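Local coordinates for UDP-galactopyranose mutase (Deinococcus radiodurans, PDB 3HDQ), which binds FAD and UDP-galactopyranose and probably interconverts UDP-galactopyranose and UDP-galactofuranose, at residues Glu96-Phe101 with Gln227-Ser232; Tyr274-Phe279 with Asp332-Val337; Pro336-Glu341 with Tyr368-Met373. All coordinates share one frame; numbering follows the deposited sequence.

Interaction 1: residues Glu96-Phe101 with Gln227-Ser232; sequences EYLSRF and QNMLSS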
# COMPACT_ATOMS: atom_id res chain seq x y z
N GLU A 96 -8.92 -22.63 -5.16
CA GLU A 96 -7.63 -23.15 -4.73
C GLU A 96 -6.44 -22.31 -5.25
O GLU A 96 -5.48 -22.06 -4.53
CB GLU A 96 -7.49 -24.64 -5.06
CG GLU A 96 -8.49 -25.49 -4.26
CD GLU A 96 -8.24 -26.98 -4.31
OE1 GLU A 96 -7.72 -27.47 -5.34
OE2 GLU A 96 -8.57 -27.66 -3.32
N TYR A 97 -6.53 -21.85 -6.49
CA TYR A 97 -5.49 -21.00 -7.04
C TYR A 97 -5.26 -19.77 -6.16
O TYR A 97 -4.14 -19.51 -5.71
CB TYR A 97 -5.86 -20.58 -8.46
CG TYR A 97 -4.94 -19.52 -8.99
CD1 TYR A 97 -3.69 -19.84 -9.47
CD2 TYR A 97 -5.33 -18.19 -8.99
CE1 TYR A 97 -2.84 -18.88 -9.94
CE2 TYR A 97 -4.49 -17.21 -9.46
CZ TYR A 97 -3.24 -17.56 -9.93
OH TYR A 97 -2.39 -16.58 -10.40
N LEU A 98 -6.33 -19.04 -5.88
CA LEU A 98 -6.27 -17.86 -5.03
C LEU A 98 -5.77 -18.19 -3.61
O LEU A 98 -5.16 -17.34 -2.96
CB LEU A 98 -7.64 -17.20 -4.96
CG LEU A 98 -7.84 -15.92 -5.77
CD1 LEU A 98 -6.83 -15.76 -6.89
CD2 LEU A 98 -9.27 -15.84 -6.29
N SER A 99 -6.03 -19.40 -3.15
CA SER A 99 -5.63 -19.83 -1.81
C SER A 99 -4.12 -19.89 -1.69
O SER A 99 -3.59 -19.89 -0.57
CB SER A 99 -6.25 -21.19 -1.47
OG SER A 99 -7.63 -21.05 -1.14
N ARG A 100 -3.43 -19.96 -2.83
CA ARG A 100 -1.97 -19.89 -2.82
C ARG A 100 -1.48 -18.52 -2.32
O ARG A 100 -0.35 -18.40 -1.87
CB ARG A 100 -1.40 -20.16 -4.22
CG ARG A 100 -1.90 -21.45 -4.91
CD ARG A 100 -1.25 -21.59 -6.30
NE ARG A 100 0.20 -21.36 -6.20
CZ ARG A 100 0.94 -20.76 -7.13
NH1 ARG A 100 0.40 -20.31 -8.25
NH2 ARG A 100 2.24 -20.59 -6.93
N PHE A 101 -2.34 -17.50 -2.38
CA PHE A 101 -1.91 -16.12 -2.13
C PHE A 101 -2.59 -15.42 -0.94
O PHE A 101 -2.31 -14.26 -0.66
CB PHE A 101 -2.08 -15.30 -3.41
CG PHE A 101 -1.52 -15.98 -4.63
CD1 PHE A 101 -2.35 -16.63 -5.53
CD2 PHE A 101 -0.15 -16.01 -4.85
CE1 PHE A 101 -1.83 -17.28 -6.63
CE2 PHE A 101 0.39 -16.65 -5.95
CZ PHE A 101 -0.45 -17.29 -6.85
N GLN A 227 -0.33 -8.41 -3.68
CA GLN A 227 1.10 -8.24 -3.46
C GLN A 227 1.84 -9.58 -3.53
O GLN A 227 2.89 -9.66 -4.16
CB GLN A 227 1.39 -7.50 -2.14
CG GLN A 227 1.14 -5.99 -2.25
CD GLN A 227 1.09 -5.25 -0.91
OE1 GLN A 227 1.21 -5.84 0.16
NE2 GLN A 227 0.92 -3.92 -0.98
N ASN A 228 1.28 -10.61 -2.90
CA ASN A 228 1.83 -11.96 -3.01
C ASN A 228 1.85 -12.48 -4.46
O ASN A 228 2.81 -13.14 -4.88
CB ASN A 228 1.06 -12.95 -2.11
CG ASN A 228 1.22 -12.65 -0.61
OD1 ASN A 228 2.24 -12.10 -0.17
ND2 ASN A 228 0.21 -13.03 0.17
N MET A 229 0.80 -12.18 -5.22
CA MET A 229 0.70 -12.61 -6.62
C MET A 229 1.79 -12.00 -7.52
O MET A 229 2.25 -12.63 -8.47
CB MET A 229 -0.68 -12.26 -7.18
CG MET A 229 -1.55 -13.45 -7.53
SD MET A 229 -3.22 -12.93 -8.03
CE MET A 229 -3.88 -12.64 -6.41
N LEU A 230 2.19 -10.78 -7.21
CA LEU A 230 3.14 -10.06 -8.04
C LEU A 230 4.55 -10.05 -7.43
O LEU A 230 5.39 -9.26 -7.83
CB LEU A 230 2.66 -8.62 -8.26
CG LEU A 230 1.24 -8.44 -8.81
CD1 LEU A 230 0.91 -6.96 -8.97
CD2 LEU A 230 1.11 -9.15 -10.13
N SER A 231 4.80 -10.94 -6.48
CA SER A 231 6.05 -10.92 -5.73
C SER A 231 7.26 -11.54 -6.45
O SER A 231 8.40 -11.25 -6.09
CB SER A 231 5.89 -11.60 -4.36
OG SER A 231 5.58 -12.97 -4.53
N SER A 232 7.00 -12.41 -7.42
CA SER A 232 8.08 -13.09 -8.14
C SER A 232 9.17 -12.11 -8.62
O SER A 232 8.87 -10.99 -9.03
CB SER A 232 7.54 -13.86 -9.34
OG SER A 232 8.59 -14.19 -10.25

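Interaction 2: residues Tyr274-Phe279 with Asp332-Val337; sequences YRSLEF and DPYYPV. With GDU (galactose-uridine-5'-diphosphate), chain K.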
# COMPACT_ATOMS: atom_id res chain seq x y z
N TYR A 274 -19.35 2.22 -21.74
CA TYR A 274 -19.10 1.60 -20.44
C TYR A 274 -19.75 2.47 -19.39
O TYR A 274 -19.63 3.70 -19.44
CB TYR A 274 -17.61 1.54 -20.12
CG TYR A 274 -16.79 0.60 -20.97
CD1 TYR A 274 -16.27 1.01 -22.19
CD2 TYR A 274 -16.50 -0.69 -20.53
CE1 TYR A 274 -15.50 0.15 -22.96
CE2 TYR A 274 -15.73 -1.54 -21.28
CZ TYR A 274 -15.24 -1.11 -22.50
OH TYR A 274 -14.47 -1.96 -23.26
N ARG A 275 -20.42 1.85 -18.43
CA ARG A 275 -21.04 2.61 -17.37
C ARG A 275 -20.01 2.87 -16.26
O ARG A 275 -19.17 2.02 -15.98
CB ARG A 275 -22.26 1.86 -16.84
CG ARG A 275 -23.14 2.70 -15.93
CD ARG A 275 -23.85 3.81 -16.68
NE ARG A 275 -24.97 4.28 -15.86
CZ ARG A 275 -25.61 5.43 -16.03
NH1 ARG A 275 -25.27 6.27 -17.00
NH2 ARG A 275 -26.61 5.73 -15.22
N SER A 276 -20.08 4.04 -15.65
CA SER A 276 -19.13 4.41 -14.60
C SER A 276 -19.85 4.63 -13.26
O SER A 276 -21.06 4.50 -13.18
CB SER A 276 -18.37 5.68 -15.01
OG SER A 276 -17.20 5.88 -14.23
N LEU A 277 -19.09 4.96 -12.22
CA LEU A 277 -19.63 5.19 -10.89
C LEU A 277 -18.91 6.33 -10.19
O LEU A 277 -17.73 6.56 -10.44
CB LEU A 277 -19.48 3.95 -10.01
CG LEU A 277 -20.30 2.75 -10.46
CD1 LEU A 277 -19.89 1.49 -9.72
CD2 LEU A 277 -21.79 3.05 -10.28
N GLU A 278 -19.62 7.02 -9.31
CA GLU A 278 -18.98 7.93 -8.38
C GLU A 278 -19.21 7.41 -6.97
O GLU A 278 -20.33 7.07 -6.60
CB GLU A 278 -19.52 9.34 -8.53
CG GLU A 278 -18.98 10.29 -7.47
CD GLU A 278 -19.77 11.58 -7.39
OE1 GLU A 278 -20.50 11.90 -8.36
OE2 GLU A 278 -19.67 12.28 -6.37
N PHE A 279 -18.15 7.34 -6.18
CA PHE A 279 -18.22 6.77 -4.85
C PHE A 279 -18.11 7.86 -3.80
O PHE A 279 -17.20 8.67 -3.84
CB PHE A 279 -17.09 5.76 -4.63
CG PHE A 279 -17.01 4.70 -5.69
CD1 PHE A 279 -16.13 4.84 -6.75
CD2 PHE A 279 -17.81 3.58 -5.63
CE1 PHE A 279 -16.04 3.86 -7.73
CE2 PHE A 279 -17.74 2.59 -6.60
CZ PHE A 279 -16.85 2.73 -7.66
N ASP A 332 -14.27 6.66 -15.33
CA ASP A 332 -13.58 5.39 -15.59
C ASP A 332 -14.58 4.27 -15.84
O ASP A 332 -15.59 4.18 -15.15
CB ASP A 332 -12.66 4.99 -14.42
CG ASP A 332 -11.47 5.91 -14.28
OD1 ASP A 332 -11.10 6.60 -15.26
OD2 ASP A 332 -10.89 5.93 -13.17
N PRO A 333 -14.29 3.41 -16.83
CA PRO A 333 -15.26 2.38 -17.20
C PRO A 333 -15.25 1.25 -16.19
O PRO A 333 -14.18 0.74 -15.89
CB PRO A 333 -14.74 1.88 -18.56
CG PRO A 333 -13.25 2.13 -18.51
CD PRO A 333 -13.02 3.29 -17.57
N TYR A 334 -16.42 0.87 -15.67
CA TYR A 334 -16.53 -0.25 -14.72
C TYR A 334 -17.43 -1.38 -15.22
O TYR A 334 -17.25 -2.53 -14.83
CB TYR A 334 -17.05 0.23 -13.36
CG TYR A 334 -16.18 1.24 -12.65
CD1 TYR A 334 -16.71 2.43 -12.19
CD2 TYR A 334 -14.83 1.00 -12.44
CE1 TYR A 334 -15.94 3.36 -11.55
CE2 TYR A 334 -14.03 1.94 -11.79
CZ TYR A 334 -14.60 3.12 -11.35
OH TYR A 334 -13.83 4.06 -10.69
N TYR A 335 -18.41 -1.05 -16.06
CA TYR A 335 -19.37 -2.04 -16.56
C TYR A 335 -19.51 -1.96 -18.08
O TYR A 335 -19.76 -0.88 -18.61
CB TYR A 335 -20.77 -1.76 -16.01
CG TYR A 335 -20.95 -1.79 -14.50
CD1 TYR A 335 -20.64 -0.68 -13.72
CD2 TYR A 335 -21.47 -2.91 -13.87
CE1 TYR A 335 -20.83 -0.71 -12.36
CE2 TYR A 335 -21.66 -2.94 -12.50
CZ TYR A 335 -21.34 -1.84 -11.75
OH TYR A 335 -21.52 -1.86 -10.39
N PRO A 336 -19.41 -3.10 -18.77
CA PRO A 336 -19.93 -3.10 -20.13
C PRO A 336 -21.45 -2.94 -20.05
O PRO A 336 -22.02 -3.20 -18.98
CB PRO A 336 -19.61 -4.52 -20.64
CG PRO A 336 -18.75 -5.15 -19.59
CD PRO A 336 -19.02 -4.44 -18.31
N VAL A 337 -22.08 -2.54 -21.14
CA VAL A 337 -23.53 -2.31 -21.17
C VAL A 337 -24.22 -3.30 -22.12
O VAL A 337 -24.50 -2.97 -23.27
CB VAL A 337 -23.84 -0.86 -21.59
CG1 VAL A 337 -25.33 -0.57 -21.53
CG2 VAL A 337 -23.06 0.12 -20.71
N1 GDU K . -30.87 -5.43 -9.90
C2 GDU K . -31.87 -4.81 -9.46
N3 GDU K . -32.35 -4.52 -8.32
C4 GDU K . -31.60 -4.97 -7.30
C5 GDU K . -30.37 -5.73 -7.63
C6 GDU K . -30.05 -5.92 -8.93
O2 GDU K . -32.67 -4.29 -10.51
O4 GDU K . -31.91 -4.74 -6.14
C1D GDU K . -30.56 -5.58 -11.29
C2D GDU K . -29.86 -4.41 -12.02
O2D GDU K . -30.14 -4.39 -13.41
C3D GDU K . -28.41 -4.73 -11.72
C4D GDU K . -28.43 -6.23 -12.04
O4D GDU K . -29.69 -6.70 -11.57
O3D GDU K . -27.53 -3.98 -12.56
C5D GDU K . -27.19 -7.02 -11.63
O5D GDU K . -27.16 -6.90 -10.20
PA GDU K . -25.79 -6.91 -9.37
O1A GDU K . -26.13 -7.10 -7.94
O2A GDU K . -24.98 -8.04 -9.84
O3A GDU K . -25.07 -5.50 -9.50
PB GDU K . -23.50 -5.33 -9.35
O1B GDU K . -23.35 -3.87 -9.58
O2B GDU K . -22.65 -6.02 -10.35
O3B GDU K . -22.96 -5.61 -7.87
C1' GDU K . -21.65 -5.89 -7.33
C2' GDU K . -21.35 -7.40 -7.47
C3' GDU K . -22.61 -8.12 -6.92
C4' GDU K . -22.67 -7.88 -5.38
C5' GDU K . -22.59 -6.34 -5.13
C6' GDU K . -22.35 -5.98 -3.63
O2' GDU K . -21.02 -7.75 -8.82
O3' GDU K . -22.52 -9.53 -7.26
O4' GDU K . -21.55 -8.57 -4.78
O5' GDU K . -21.69 -5.53 -5.92
O6' GDU K . -23.58 -5.61 -2.95

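Interaction 3: residues Pro336-Glu341 with Tyr368-Met373; sequences PVPRPE and YRYYNM. With FAD (flavin-adenine dinucleotide), chain L.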
# COMPACT_ATOMS: atom_id res chain seq x y z
N PRO A 336 -19.41 -3.10 -18.77
CA PRO A 336 -19.93 -3.10 -20.13
C PRO A 336 -21.45 -2.94 -20.05
O PRO A 336 -22.02 -3.20 -18.98
CB PRO A 336 -19.61 -4.52 -20.64
CG PRO A 336 -18.75 -5.15 -19.59
CD PRO A 336 -19.02 -4.44 -18.31
N VAL A 337 -22.08 -2.54 -21.14
CA VAL A 337 -23.53 -2.31 -21.17
C VAL A 337 -24.22 -3.30 -22.12
O VAL A 337 -24.50 -2.97 -23.27
CB VAL A 337 -23.84 -0.86 -21.59
CG1 VAL A 337 -25.33 -0.57 -21.53
CG2 VAL A 337 -23.06 0.12 -20.71
N PRO A 338 -24.50 -4.52 -21.64
CA PRO A 338 -25.03 -5.56 -22.53
C PRO A 338 -26.40 -5.21 -23.14
O PRO A 338 -27.40 -5.13 -22.43
CB PRO A 338 -25.12 -6.79 -21.61
CG PRO A 338 -24.24 -6.47 -20.44
CD PRO A 338 -24.40 -5.00 -20.26
N ARG A 339 -26.41 -4.97 -24.44
CA ARG A 339 -27.62 -4.74 -25.23
C ARG A 339 -27.19 -4.83 -26.69
O ARG A 339 -26.02 -4.63 -27.00
CB ARG A 339 -28.24 -3.38 -24.93
CG ARG A 339 -27.33 -2.21 -25.17
CD ARG A 339 -27.88 -0.95 -24.55
NE ARG A 339 -29.20 -0.58 -25.06
CZ ARG A 339 -29.46 0.57 -25.67
NH1 ARG A 339 -28.49 1.44 -25.86
NH2 ARG A 339 -30.69 0.85 -26.10
N PRO A 340 -28.13 -5.15 -27.59
CA PRO A 340 -27.82 -5.40 -29.01
C PRO A 340 -26.98 -4.30 -29.70
O PRO A 340 -26.05 -4.65 -30.43
CB PRO A 340 -29.20 -5.53 -29.66
CG PRO A 340 -30.09 -5.99 -28.53
CD PRO A 340 -29.58 -5.27 -27.32
N GLU A 341 -27.28 -3.02 -29.48
CA GLU A 341 -26.50 -1.96 -30.12
C GLU A 341 -25.04 -1.95 -29.68
O GLU A 341 -24.17 -1.53 -30.44
CB GLU A 341 -27.12 -0.54 -30.00
CG GLU A 341 -27.98 -0.27 -28.79
CD GLU A 341 -29.33 -0.95 -28.90
OE1 GLU A 341 -29.52 -2.00 -28.25
OE2 GLU A 341 -30.20 -0.46 -29.65
N TYR A 368 -15.13 -7.01 -22.92
CA TYR A 368 -16.50 -6.50 -22.82
C TYR A 368 -17.46 -7.55 -22.25
O TYR A 368 -18.53 -7.81 -22.81
CB TYR A 368 -16.98 -6.00 -24.19
CG TYR A 368 -18.02 -4.89 -24.12
CD1 TYR A 368 -17.71 -3.65 -23.59
CD2 TYR A 368 -19.31 -5.09 -24.62
CE1 TYR A 368 -18.64 -2.64 -23.53
CE2 TYR A 368 -20.25 -4.08 -24.57
CZ TYR A 368 -19.91 -2.86 -24.02
OH TYR A 368 -20.83 -1.84 -23.96
N ARG A 369 -17.07 -8.14 -21.13
CA ARG A 369 -17.87 -9.16 -20.48
C ARG A 369 -18.20 -8.77 -19.05
O ARG A 369 -17.33 -8.33 -18.30
CB ARG A 369 -17.14 -10.51 -20.55
CG ARG A 369 -17.08 -11.05 -21.98
CD ARG A 369 -16.41 -12.40 -22.04
NE ARG A 369 -16.06 -12.79 -23.40
CZ ARG A 369 -15.37 -13.89 -23.69
NH1 ARG A 369 -14.96 -14.69 -22.72
NH2 ARG A 369 -15.08 -14.19 -24.95
N TYR A 370 -19.47 -8.89 -18.68
CA TYR A 370 -19.94 -8.53 -17.33
C TYR A 370 -19.53 -9.62 -16.33
O TYR A 370 -20.37 -10.37 -15.84
CB TYR A 370 -21.47 -8.30 -17.34
CG TYR A 370 -22.09 -7.59 -16.13
CD1 TYR A 370 -21.41 -7.46 -14.93
CD2 TYR A 370 -23.39 -7.09 -16.20
CE1 TYR A 370 -21.99 -6.83 -13.83
CE2 TYR A 370 -23.99 -6.46 -15.10
CZ TYR A 370 -23.28 -6.33 -13.92
OH TYR A 370 -23.85 -5.71 -12.83
N TYR A 371 -18.23 -9.70 -16.05
CA TYR A 371 -17.66 -10.81 -15.27
C TYR A 371 -17.43 -10.47 -13.79
O TYR A 371 -17.02 -9.35 -13.46
CB TYR A 371 -16.31 -11.25 -15.87
CG TYR A 371 -16.40 -12.29 -16.96
CD1 TYR A 371 -17.61 -12.89 -17.27
CD2 TYR A 371 -15.27 -12.70 -17.66
CE1 TYR A 371 -17.70 -13.85 -18.26
CE2 TYR A 371 -15.34 -13.67 -18.65
CZ TYR A 371 -16.57 -14.24 -18.94
OH TYR A 371 -16.69 -15.21 -19.92
N ASN A 372 -17.68 -11.44 -12.92
CA ASN A 372 -17.30 -11.31 -11.52
C ASN A 372 -15.81 -11.64 -11.37
O ASN A 372 -15.18 -12.10 -12.32
CB ASN A 372 -18.14 -12.23 -10.62
CG ASN A 372 -19.63 -11.98 -10.76
OD1 ASN A 372 -20.08 -10.83 -10.79
ND2 ASN A 372 -20.41 -13.06 -10.84
N MET A 373 -15.26 -11.44 -10.18
CA MET A 373 -13.84 -11.68 -9.97
C MET A 373 -13.44 -13.11 -10.34
O MET A 373 -12.47 -13.32 -11.09
CB MET A 373 -13.42 -11.35 -8.53
CG MET A 373 -13.50 -9.87 -8.19
SD MET A 373 -13.04 -9.52 -6.47
CE MET A 373 -14.53 -10.02 -5.59
PA FAD L . -9.86 -4.16 -13.73
O1A FAD L . -9.94 -4.27 -12.33
O2A FAD L . -10.71 -3.13 -14.16
O5B FAD L . -8.39 -3.83 -14.07
C5B FAD L . -7.94 -3.40 -15.29
C4B FAD L . -6.81 -2.46 -15.04
O4B FAD L . -6.30 -2.00 -16.24
C3B FAD L . -7.33 -1.24 -14.32
O3B FAD L . -6.79 -1.09 -13.05
C2B FAD L . -6.93 -0.10 -15.18
O2B FAD L . -6.45 0.92 -14.40
C1B FAD L . -5.89 -0.69 -16.08
N9A FAD L . -5.76 0.05 -17.33
C8A FAD L . -6.70 0.35 -18.23
N7A FAD L . -6.18 1.04 -19.21
C5A FAD L . -4.89 1.21 -18.96
C6A FAD L . -3.87 1.84 -19.62
N6A FAD L . -4.04 2.30 -20.82
N1A FAD L . -2.62 1.85 -19.11
C2A FAD L . -2.37 1.24 -17.93
N3A FAD L . -3.38 0.62 -17.28
C4A FAD L . -4.62 0.60 -17.77
N1 FAD L . -16.91 -8.98 -8.53
C2 FAD L . -17.20 -9.98 -7.69
O2 FAD L . -16.86 -11.11 -7.92
N3 FAD L . -17.87 -9.70 -6.57
C4 FAD L . -18.24 -8.42 -6.30
O4 FAD L . -18.83 -8.15 -5.31
C4X FAD L . -17.95 -7.44 -7.17
N5 FAD L . -18.35 -6.18 -6.89
C5X FAD L . -18.05 -5.19 -7.76
C6 FAD L . -18.45 -3.90 -7.46
C7 FAD L . -18.15 -2.89 -8.33
C7M FAD L . -18.57 -1.51 -8.03
C8 FAD L . -17.47 -3.15 -9.48
C8M FAD L . -17.18 -2.02 -10.40
C9 FAD L . -17.07 -4.44 -9.77
C9A FAD L . -17.36 -5.47 -8.92
N10 FAD L . -16.97 -6.75 -9.18
C10 FAD L . -17.28 -7.72 -8.30
C1' FAD L . -16.33 -7.12 -10.47
C2' FAD L . -14.82 -7.01 -10.45
O2' FAD L . -14.54 -5.68 -10.22
C3' FAD L . -14.17 -7.41 -11.77
O3' FAD L . -14.33 -8.72 -12.11
C4' FAD L . -12.69 -7.41 -11.63
O4' FAD L . -12.42 -6.45 -10.66
C5' FAD L . -12.11 -7.10 -12.98
O5' FAD L . -10.79 -7.47 -13.15
P FAD L . -10.03 -6.95 -14.40
O1P FAD L . -8.66 -7.23 -14.26
O2P FAD L . -10.55 -7.64 -15.52
O3P FAD L . -10.32 -5.42 -14.54

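Interaction 1: residues Glu96-Phe101 with Gln227-Ser232
Met229 lies across the ring of Phe101 in a Met-aromatic contact that joins the end of helix 222-229 to the residues following helix 92-99 in the FAD-binding part of the fold. The close partner is a methylene rather than the sulfur: CG of Met229 stands 3.7 Å from the centroid of the Phe101 ring and only 5° off its normal, a CH-pi contact. SD of Met229 stays above the same ring but farther off, 4.9 Å from the Phe101 centroid. The other face of this ring rests on CB of Arg100, and CE1 of Tyr97 meets its edge in plane, which should limit its freedom to rotate.

Among the apolar neighbours, the bend of the methionine chain at its last torsion (chi3 -79°) accompanies an approach of Met229 CE to Leu98 CD1 at 4.3 Å. Met225 of helix 222-229 also touches both Phe101 and Leu98. The polar end of Tyr97 turns to Glu46 of helix 39-50, which also takes a salt bridge from Arg100.

One polar bond spans the contact. Asn228 ND2 donates to Phe101 O at 2.9 Å, almost straight at 169°; the acceptor lies in the amide plane of Asn228, whereas the donor sits well above the carbonyl plane of Phe101. The backbone O of Asn228 in turn accepts from OG of Ser231 at 2.8 Å.

Interaction 2: residues Tyr274-Phe279 with Asp332-Val337
The Tyr335 ring takes the side chain of Leu277 at its edge, with CD1 of Leu277 3.6 Å from CE1 of Tyr335; the carbonyl oxygen of Arg275 and the β-phosphate of the substrate also lie near the plane of this ring. The neighbouring Tyr334 ring carries Asp332 O over one face, toward the rim, and meets Leu277 N at its edge, 3.5 Å from CD1 of Tyr334. Phe279 comes at Tyr334 from the opposite direction, the two rings meeting obliquely with their planes at 59° and the hydroxyl of Tyr334 at the edge of the Phe279 ring. CB of Tyr274 presses on CB of Pro333 at 3.3 Å.

Between these side chains the backbones form a classic beta bulge. Arg275 O accepts from two successive amides, Tyr334 N at 3.0 Å and Tyr335 N at 3.2 Å, while Arg275 N donates to Tyr335 O at 2.8 Å. Both Tyr334 and Tyr335 therefore face one residue. The OG of Ser276, placed opposite its own amide nitrogen (chi1 -164°), donates to Asp332 O; this bond is unusually short, and its exact length is doubtful.

With CG beside its backbone N (chi1 -60°), Tyr335 directs its hydroxyl to O1B of the bound UDP-galactose, donating a hydrogen bond of 2.8 Å. The flavin touches Leu277, Tyr334 and Tyr335.

Strand 274-284, an outermost strand of the mixed sheet within this chain, continues its pairing with strand 320-336 through backbone bonds of Ser276 to Arg328 and Glu278 to Tyr326. Helix 159-184 packs alongside: Gln183 touches Leu277 and Tyr335 and accepts from Arg275 NE, and Trp184 abuts Val337.

Interaction 3: residues Pro336-Glu341 with Tyr368-Met373
Pro336 sits squarely on the ring of Tyr368, a residue whose backbone is in the left-handed helical region (phi 53°, psi 50°), rare for a non-glycine. CB of Pro336 is 3.5 Å from the centroid of the Tyr368 ring and close to the ring normal, a CH-pi contact. The tyrosine carries CG on the far side of CB from its amide nitrogen (chi1 -152°), which brings the ring under the proline and the hydroxyl to Val337. There Val337 N donates to Tyr368 OH, nearly straight though long at 3.2 Å; the same hydroxyl is hydrogen-bonded to Pro273 O. A phenylalanine in place of Tyr368 would probably leave Val337 N and Pro273 O without the hydroxyl they share. CG of Pro336 also lies 3.7 Å from the carbonyl carbon of Arg369, and Pro338 CG reaches CD2 of Tyr370 at 4.4 Å.

Tyr370 centres an inverse gamma turn, and its hydroxyl bonds a phosphate oxygen of UDP-galactose. Beyond it the chain grips FAD: Tyr371 O accepts from O3' of the cofactor at 3.1 Å, and Met373 N donates to flavin O2 at 2.8 Å and weakly to N1. A helix N terminus here would probably favour negative charge on that end of a reduced flavin.

The segment 336-341 leads into helix 340-355, with Arg339 at the N-cap position, and the loop 368-373 leads into helix 373-388, with Asn372 at the N-cap position though its side chain makes no capping bond. Tyr274 of strand 274-284 meets the Tyr368 ring edge-to-face.

In the fold
From the N terminus, interaction 1 comes first: it closes a long loop from helix 92-99 to helix 222-229, spanning helices 126-133, 139-149 and 159-184. Only after it closes does interaction 2 open, joining strand 274-284 to the end of strand 320-336 round the mixed-sheet strands 294-296 and 305-308. Interaction 3 begins on Pro336 and Val337, where interaction 2 ends, and closes a shorter loop through helix 340-355 and strand 359-361. The three thus follow in series, without nesting or crossing. Interactions 2 and 3, centres about 11 Å apart, meet where Tyr335 touches Tyr370, beside the β-phosphate of the substrate; interaction 1 is centred about 27 Å from each.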